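Local structure of glycosyl hydrolases family 2, sugar binding domain protein (Bacteroides uniformis str. 3978 T3 ii, 6D1P) at residues D476-W486 / T505-D516. The protein probably hydrolyses O-glycosidic bonds as a glycoside hydrolase family 2 beta-glucuronidase of a human gut bacterium. Sequence-based numbering, arbitrary orientation.
Sequences DVYSPTIWAGW and TTRFLHAEWGGD. With SCN (thiocyanate ion), chain I; GOL (glycerol), chain G.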
ATOM      1  N   ASP A 476     -12.729  40.614  -8.366  1.00 27.75           N
ATOM      2  CA  ASP A 476     -13.330  41.686  -7.583  1.00 24.73           C
ATOM      3  C   ASP A 476     -12.588  41.905  -6.266  1.00 29.29           C
ATOM      4  O   ASP A 476     -12.260  43.042  -5.921  1.00 28.65           O
ATOM      5  CB  ASP A 476     -14.802  41.390  -7.349  1.00 26.62           C
ATOM      6  CG  ASP A 476     -15.554  41.216  -8.644  1.00 32.44           C
ATOM      7  OD1 ASP A 476     -15.502  42.152  -9.478  1.00 38.86           O
ATOM      8  OD2 ASP A 476     -16.180  40.149  -8.834  1.00 29.50           O
ATOM      9  N   VAL A 477     -12.283  40.832  -5.528  1.00 30.76           N
ATOM     10  CA  VAL A 477     -11.678  40.944  -4.207  1.00 25.04           C
ATOM     11  C   VAL A 477     -10.380  40.143  -4.161  1.00 24.67           C
ATOM     12  O   VAL A 477     -10.309  39.014  -4.657  1.00 23.45           O
ATOM     13  CB  VAL A 477     -12.653  40.481  -3.105  1.00 25.87           C
ATOM     14  CG1 VAL A 477     -12.014  40.656  -1.750  1.00 24.20           C
ATOM     15  CG2 VAL A 477     -13.962  41.270  -3.181  1.00 24.71           C
ATOM     16  N   TYR A 478      -9.356  40.720  -3.541  1.00 24.19           N
ATOM     17  CA  TYR A 478      -8.025  40.145  -3.582  1.00 23.12           C
ATOM     18  C   TYR A 478      -7.448  40.000  -2.183  1.00 26.01           C
ATOM     19  O   TYR A 478      -7.606  40.892  -1.340  1.00 26.95           O
ATOM     20  CB  TYR A 478      -7.070  40.991  -4.423  1.00 24.16           C
ATOM     21  CG  TYR A 478      -5.696  40.394  -4.457  1.00 22.32           C
ATOM     22  CD1 TYR A 478      -5.447  39.271  -5.221  1.00 18.93           C
ATOM     23  CD2 TYR A 478      -4.660  40.922  -3.701  1.00 21.48           C
ATOM     24  CE1 TYR A 478      -4.199  38.689  -5.252  1.00 22.39           C
ATOM     25  CE2 TYR A 478      -3.397  40.349  -3.727  1.00 22.08           C
ATOM     26  CZ  TYR A 478      -3.182  39.221  -4.510  1.00 22.26           C
ATOM     27  OH  TYR A 478      -1.951  38.609  -4.574  1.00 23.74           O
ATOM     28  N   SER A 479      -6.762  38.877  -1.954  1.00 20.32           N
ATOM     29  CA  SER A 479      -6.007  38.630  -0.735  1.00 21.75           C
ATOM     30  C   SER A 479      -4.544  38.424  -1.089  1.00 22.94           C
ATOM     31  O   SER A 479      -4.233  37.539  -1.903  1.00 24.95           O
ATOM     32  CB  SER A 479      -6.536  37.394   0.003  1.00 20.74           C
ATOM     33  OG  SER A 479      -5.746  37.132   1.149  1.00 20.73           O
ATOM     34  N   PRO A 480      -3.614  39.183  -0.529  1.00 25.41           N
ATOM     35  CA  PRO A 480      -2.197  38.817  -0.674  1.00 21.48           C
ATOM     36  C   PRO A 480      -1.819  37.821   0.400  1.00 21.87           C
ATOM     37  O   PRO A 480      -2.714  37.302   1.070  1.00 24.94           O
ATOM     38  CB  PRO A 480      -1.468  40.147  -0.500  1.00 24.25           C
ATOM     39  CG  PRO A 480      -2.379  40.906   0.489  1.00 24.76           C
ATOM     40  CD  PRO A 480      -3.794  40.474   0.162  1.00 23.30           C
ATOM     41  N   THR A 481      -0.531  37.546   0.594  1.00 20.83           N
ATOM     42  CA  THR A 481      -0.094  36.667   1.667  1.00 22.31           C
ATOM     43  C   THR A 481       0.488  37.542   2.767  1.00 19.99           C
ATOM     44  O   THR A 481       1.406  38.316   2.516  1.00 21.93           O
ATOM     45  CB  THR A 481       0.917  35.612   1.178  1.00 21.14           C
ATOM     46  OG1 THR A 481       1.406  34.844   2.285  1.00 22.53           O
ATOM     47  CG2 THR A 481       2.103  36.234   0.464  1.00 22.91           C
ATOM     48  N   ILE A 482      -0.068  37.439   3.979  1.00 24.94           N
ATOM     49  CA  ILE A 482       0.354  38.265   5.110  1.00 22.01           C
ATOM     50  C   ILE A 482       0.284  37.441   6.392  1.00 20.41           C
ATOM     51  O   ILE A 482      -0.809  37.173   6.909  1.00 21.47           O
ATOM     52  CB  ILE A 482      -0.479  39.550   5.255  1.00 22.09           C
ATOM     53  CG1 ILE A 482      -0.276  40.474   4.056  1.00 23.19           C
ATOM     54  CG2 ILE A 482      -0.099  40.269   6.541  1.00 18.35           C
ATOM     55  CD1 ILE A 482      -1.227  41.683   4.045  1.00 22.92           C
ATOM     56  N   TRP A 483       1.446  37.112   6.946  1.00 21.86           N
ATOM     57  CA  TRP A 483       1.585  36.232   8.101  1.00 22.56           C
ATOM     58  C   TRP A 483       2.521  36.877   9.116  1.00 23.53           C
ATOM     59  O   TRP A 483       3.549  36.309   9.493  1.00 28.84           O
ATOM     60  CB  TRP A 483       2.134  34.854   7.709  1.00 27.21           C
ATOM     61  CG  TRP A 483       1.201  34.011   6.918  1.00 24.97           C
ATOM     62  CD1 TRP A 483       0.918  34.120   5.585  1.00 24.08           C
ATOM     63  CD2 TRP A 483       0.427  32.907   7.410  1.00 20.73           C
ATOM     64  NE1 TRP A 483       0.006  33.149   5.218  1.00 25.02           N
ATOM     65  CE2 TRP A 483      -0.304  32.392   6.322  1.00 21.36           C
ATOM     66  CE3 TRP A 483       0.278  32.310   8.673  1.00 20.72           C
ATOM     67  CZ2 TRP A 483      -1.182  31.316   6.459  1.00 21.46           C
ATOM     68  CZ3 TRP A 483      -0.593  31.249   8.805  1.00 19.93           C
ATOM     69  CH2 TRP A 483      -1.305  30.754   7.699  1.00 20.10           C
ATOM     70  N   ALA A 484       2.152  38.083   9.545  1.00 26.51           N
ATOM     71  CA  ALA A 484       2.916  38.824  10.537  1.00 24.08           C
ATOM     72  C   ALA A 484       3.255  37.940  11.716  1.00 20.65           C
ATOM     73  O   ALA A 484       2.376  37.318  12.307  1.00 22.60           O
ATOM     74  CB  ALA A 484       2.108  40.037  11.014  1.00 23.22           C
ATOM     75  N   GLY A 485       4.530  37.888  12.065  1.00 23.13           N
ATOM     76  CA  GLY A 485       4.956  37.061  13.169  1.00 24.06           C
ATOM     77  C   GLY A 485       5.092  35.582  12.865  1.00 27.47           C
ATOM     78  O   GLY A 485       5.616  34.841  13.712  1.00 25.73           O
ATOM     79  N   TRP A 486       4.648  35.111  11.694  1.00 25.59           N
ATOM     80  CA  TRP A 486       4.751  33.693  11.374  1.00 28.12           C
ATOM     81  C   TRP A 486       5.718  33.457  10.221  1.00 25.82           C
ATOM     82  O   TRP A 486       6.825  32.980  10.449  1.00 27.69           O
ATOM     83  CB  TRP A 486       3.395  33.046  11.083  1.00 26.08           C
ATOM     84  CG  TRP A 486       3.609  31.566  11.096  1.00 25.44           C
ATOM     85  CD1 TRP A 486       3.607  30.701  10.018  1.00 24.85           C
ATOM     86  CD2 TRP A 486       3.965  30.780  12.238  1.00 25.61           C
ATOM     87  NE1 TRP A 486       3.904  29.410  10.446  1.00 22.97           N
ATOM     88  CE2 TRP A 486       4.128  29.438  11.799  1.00 23.64           C
ATOM     89  CE3 TRP A 486       4.146  31.075  13.595  1.00 23.19           C
ATOM     90  CZ2 TRP A 486       4.452  28.403  12.674  1.00 25.87           C
ATOM     91  CZ3 TRP A 486       4.469  30.039  14.458  1.00 28.04           C
ATOM     92  CH2 TRP A 486       4.625  28.718  13.992  1.00 24.13           C
ATOM     93  N   THR A 505      -4.554  47.453  -3.402  1.00 31.31           N
ATOM     94  CA  THR A 505      -5.493  46.708  -4.230  1.00 33.07           C
ATOM     95  C   THR A 505      -6.863  47.343  -4.083  1.00 28.77           C
ATOM     96  O   THR A 505      -7.177  47.927  -3.046  1.00 33.62           O
ATOM     97  CB  THR A 505      -5.531  45.212  -3.842  1.00 37.67           C
ATOM     98  OG1 THR A 505      -6.363  44.480  -4.758  1.00 36.25           O
ATOM     99  CG2 THR A 505      -6.069  45.026  -2.423  1.00 28.58           C
ATOM    100  N   THR A 506      -7.674  47.214  -5.129  1.00 27.94           N
ATOM    101  CA  THR A 506      -8.969  47.882  -5.146  1.00 31.31           C
ATOM    102  C   THR A 506      -9.820  47.458  -3.955  1.00 33.22           C
ATOM    103  O   THR A 506     -10.277  48.295  -3.164  1.00 33.48           O
ATOM    104  CB  THR A 506      -9.691  47.571  -6.455  1.00 33.27           C
ATOM    105  OG1 THR A 506      -8.765  47.685  -7.534  1.00 34.11           O
ATOM    106  CG2 THR A 506     -10.849  48.537  -6.672  1.00 31.28           C
ATOM    107  N   ARG A 507     -10.047  46.151  -3.820  1.00 27.18           N
ATOM    108  CA  ARG A 507     -10.870  45.593  -2.753  1.00 28.31           C
ATOM    109  C   ARG A 507     -10.066  44.507  -2.066  1.00 29.98           C
ATOM    110  O   ARG A 507      -9.686  43.512  -2.704  1.00 28.18           O
ATOM    111  CB  ARG A 507     -12.185  45.036  -3.296  1.00 26.93           C
ATOM    112  CG  ARG A 507     -13.124  46.104  -3.753  1.00 29.98           C
ATOM    113  CD  ARG A 507     -14.271  45.521  -4.527  1.00 28.01           C
ATOM    114  NE  ARG A 507     -15.304  46.526  -4.766  1.00 28.72           N
ATOM    115  CZ  ARG A 507     -15.290  47.401  -5.774  1.00 37.01           C
ATOM    116  NH1 ARG A 507     -14.289  47.407  -6.650  1.00 34.31           N
ATOM    117  NH2 ARG A 507     -16.285  48.277  -5.904  1.00 34.56           N
ATOM    118  N   PHE A 508      -9.805  44.702  -0.775  1.00 25.05           N
ATOM    119  CA  PHE A 508      -8.859  43.903  -0.016  1.00 24.64           C
ATOM    120  C   PHE A 508      -9.594  43.017   0.979  1.00 29.95           C
ATOM    121  O   PHE A 508     -10.594  43.429   1.578  1.00 27.49           O
ATOM    122  CB  PHE A 508      -7.874  44.808   0.716  1.00 26.13           C
ATOM    123  CG  PHE A 508      -6.957  44.091   1.679  1.00 25.26           C
ATOM    124  CD1 PHE A 508      -7.350  43.851   2.986  1.00 24.15           C
ATOM    125  CD2 PHE A 508      -5.680  43.713   1.289  1.00 24.28           C
ATOM    126  CE1 PHE A 508      -6.501  43.224   3.882  1.00 22.83           C
ATOM    127  CE2 PHE A 508      -4.823  43.094   2.177  1.00 22.38           C
ATOM    128  CZ  PHE A 508      -5.238  42.843   3.481  1.00 23.69           C
ATOM    129  N   LEU A 509      -9.073  41.808   1.172  1.00 24.62           N
ATOM    130  CA  LEU A 509      -9.601  40.888   2.162  1.00 22.94           C
ATOM    131  C   LEU A 509      -8.439  40.024   2.607  1.00 24.85           C
ATOM    132  O   LEU A 509      -7.746  39.456   1.757  1.00 25.06           O
ATOM    133  CB  LEU A 509     -10.729  40.046   1.559  1.00 25.25           C
ATOM    134  CG  LEU A 509     -11.445  39.035   2.447  1.00 31.52           C
ATOM    135  CD1 LEU A 509     -11.879  39.680   3.765  1.00 29.89           C
ATOM    136  CD2 LEU A 509     -12.646  38.469   1.699  1.00 26.78           C
ATOM    137  N   HIS A 510      -8.180  39.956   3.907  1.00 21.35           N
ATOM    138  CA  HIS A 510      -7.005  39.225   4.367  1.00 23.75           C
ATOM    139  C   HIS A 510      -7.376  37.756   4.587  1.00 24.14           C
ATOM    140  O   HIS A 510      -7.935  37.388   5.620  1.00 28.31           O
ATOM    141  CB  HIS A 510      -6.410  39.852   5.617  1.00 16.90           C
ATOM    142  CG  HIS A 510      -5.153  39.183   6.069  1.00 21.53           C
ATOM    143  ND1 HIS A 510      -4.280  39.761   6.964  1.00 20.26           N
ATOM    144  CD2 HIS A 510      -4.625  37.973   5.757  1.00 20.28           C
ATOM    145  CE1 HIS A 510      -3.269  38.939   7.183  1.00 22.12           C
ATOM    146  NE2 HIS A 510      -3.457  37.843   6.469  1.00 20.49           N
ATOM    147  N   ALA A 511      -7.049  36.911   3.619  1.00 21.55           N
ATOM    148  CA  ALA A 511      -7.245  35.467   3.738  1.00 24.22           C
ATOM    149  C   ALA A 511      -5.928  34.823   4.147  1.00 19.92           C
ATOM    150  O   ALA A 511      -4.927  34.950   3.428  1.00 20.84           O
ATOM    151  CB  ALA A 511      -7.748  34.862   2.427  1.00 20.80           C
ATOM    152  N   GLU A 512      -5.939  34.172   5.318  1.00 18.73           N
ATOM    153  CA  GLU A 512      -4.889  33.334   5.895  1.00 22.18           C
ATOM    154  C   GLU A 512      -3.935  34.167   6.735  1.00 20.11           C
ATOM    155  O   GLU A 512      -3.305  35.098   6.230  1.00 21.75           O
ATOM    156  CB  GLU A 512      -4.108  32.538   4.826  1.00 17.94           C
ATOM    157  CG  GLU A 512      -4.968  31.587   4.021  1.00 19.70           C
ATOM    158  CD  GLU A 512      -4.150  30.557   3.211  1.00 21.45           C
ATOM    159  OE1 GLU A 512      -3.002  30.249   3.601  1.00 20.19           O
ATOM    160  OE2 GLU A 512      -4.655  30.082   2.165  1.00 20.62           O
ATOM    161  N   TRP A 513      -3.844  33.825   8.021  1.00 20.29           N
ATOM    162  CA  TRP A 513      -2.862  34.317   8.977  1.00 18.20           C
ATOM    163  C   TRP A 513      -3.007  33.485  10.239  1.00 19.22           C
ATOM    164  O   TRP A 513      -4.025  32.821  10.447  1.00 21.44           O
ATOM    165  CB  TRP A 513      -3.054  35.802   9.307  1.00 21.82           C
ATOM    166  CG  TRP A 513      -4.371  36.109   9.930  1.00 18.14           C
ATOM    167  CD1 TRP A 513      -5.543  36.370   9.281  1.00 21.06           C
ATOM    168  CD2 TRP A 513      -4.659  36.203  11.331  1.00 22.84           C
ATOM    169  NE1 TRP A 513      -6.549  36.615  10.191  1.00 20.18           N
ATOM    170  CE2 TRP A 513      -6.024  36.533  11.456  1.00 21.06           C
ATOM    171  CE3 TRP A 513      -3.890  36.056  12.492  1.00 21.60           C
ATOM    172  CZ2 TRP A 513      -6.632  36.720  12.692  1.00 22.41           C
ATOM    173  CZ3 TRP A 513      -4.499  36.230  13.715  1.00 21.76           C
ATOM    174  CH2 TRP A 513      -5.855  36.557  13.809  1.00 23.24           C
ATOM    175  N   GLY A 514      -1.995  33.556  11.091  1.00 19.82           N
ATOM    176  CA  GLY A 514      -1.968  32.789  12.321  1.00 16.86           C
ATOM    177  C   GLY A 514      -0.633  32.090  12.480  1.00 20.79           C
ATOM    178  O   GLY A 514       0.417  32.720  12.296  1.00 19.75           O
ATOM    179  N   GLY A 515      -0.654  30.791  12.765  1.00 22.16           N
ATOM    180  CA  GLY A 515       0.572  30.029  12.884  1.00 18.81           C
ATOM    181  C   GLY A 515       0.354  28.739  13.644  1.00 24.99           C
ATOM    182  O   GLY A 515      -0.716  28.490  14.211  1.00 23.72           O
ATOM    183  N   ASP A 516       1.396  27.901  13.629  1.00 20.42           N
ATOM    184  CA  ASP A 516       1.317  26.572  14.217  1.00 24.37           C
ATOM    185  C   ASP A 516       1.489  26.632  15.727  1.00 23.64           C
ATOM    186  O   ASP A 516       2.268  27.434  16.257  1.00 23.78           O
ATOM    187  CB  ASP A 516       2.396  25.639  13.637  1.00 20.66           C
ATOM    188  CG  ASP A 516       2.181  25.324  12.150  1.00 24.43           C
ATOM    189  OD1 ASP A 516       1.590  24.270  11.835  1.00 23.34           O
ATOM    190  OD2 ASP A 516       2.593  26.138  11.284  1.00 24.54           O
TER
HETATM  191  S   SCN I 907       4.502  37.541   5.900  1.00 37.49           S
HETATM  192  C   SCN I 907       4.500  36.646   4.371  1.00 36.87           C
HETATM  193  N   SCN I 907       4.373  35.895   3.465  1.00 35.72           N
HETATM  194  C1  GOL G 905       1.594  27.661   3.569  1.00 31.52           C
HETATM  195  O1  GOL G 905       2.670  27.007   2.866  1.00 30.55           O
HETATM  196  C2  GOL G 905       1.553  29.222   3.201  1.00 32.11           C
HETATM  197  O2  GOL G 905       1.642  29.499   1.833  1.00 20.95           O
HETATM  198  C3  GOL G 905       0.244  29.814   3.842  1.00 31.89           C
HETATM  199  O3  GOL G 905      -0.096  30.992   3.120  1.00 24.95           O
HETATM  200  O   HOH W   1      -9.009  44.090  -5.294  1.00 26.13           O
HETATM  201  O   HOH W   2     -12.300  45.383  -7.613  1.00 33.19           O
HETATM  202  O   HOH W   3      -2.175  35.573   3.627  1.00 15.01           O
HETATM  203  O   HOH W   4       0.491  35.316  10.990  1.00 18.97           O
HETATM  204  O   HOH W   5       4.640  26.406   9.302  1.00 24.58           O
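Thr505 places its hydroxyl OG1 3.6 Å from Tyr478 CB, and a water links that hydroxyl to the N of Arg507. Arg507 runs the aliphatic part of its extended chain past Asp476 O; its NE bonds to Phe310 O. A single parallel bridge joins Tyr478 and Phe508: Tyr478 N donates to Arg507 O at 2.9 Å, and Tyr478 O accepts from Leu509 N. Phe508 and Leu509 supply apolar contacts, Phe508 CE2 lying 3.5 Å from Pro480 CD and Leu509 CB meeting Val477 CG1. With helix 494-503 between the two strands, this is a beta-alpha-beta crossover of the TIM barrel. The imidazole of His510 suits a bridging role, because ND1 bonds to Glu498 while NE2 is shared weakly between Ile482 O and Glu512 O. Ala511 is small enough to sit against Ser479, whose OG, turned anti to its own N (chi1 177°), takes Ala511 N at 2.8 Å. Glu512 CB touches Trp483 CZ2; OE2 is salt-bridged to Arg362, and OE1 approaches a glycerol, probably from the crystallisation liquor, also hydrogen-bonded to Glu428 and Arg391. It probably marks the sugar pocket, Glu512 and Glu428 sitting where family 2 hydrolases carry their catalytic glutamates. Trp513 CA lies over one face of Trp483's six-membered ring, 12° off the normal, a CH-pi contact. Gly514's backbone angles would jam a CB against the preceding carbonyl; a water joins its N to Ala484 O. At Gly515 a CB would strike Trp486, whereas the bare CA settles over its five-membered ring. With an alanine at Trp486, Gly515 CA and Asp516 N would probably lose the indole face they rest on, and the water on Asp516 OD2 its NE1 partner. That OD2 is salt-bridged to Lys597.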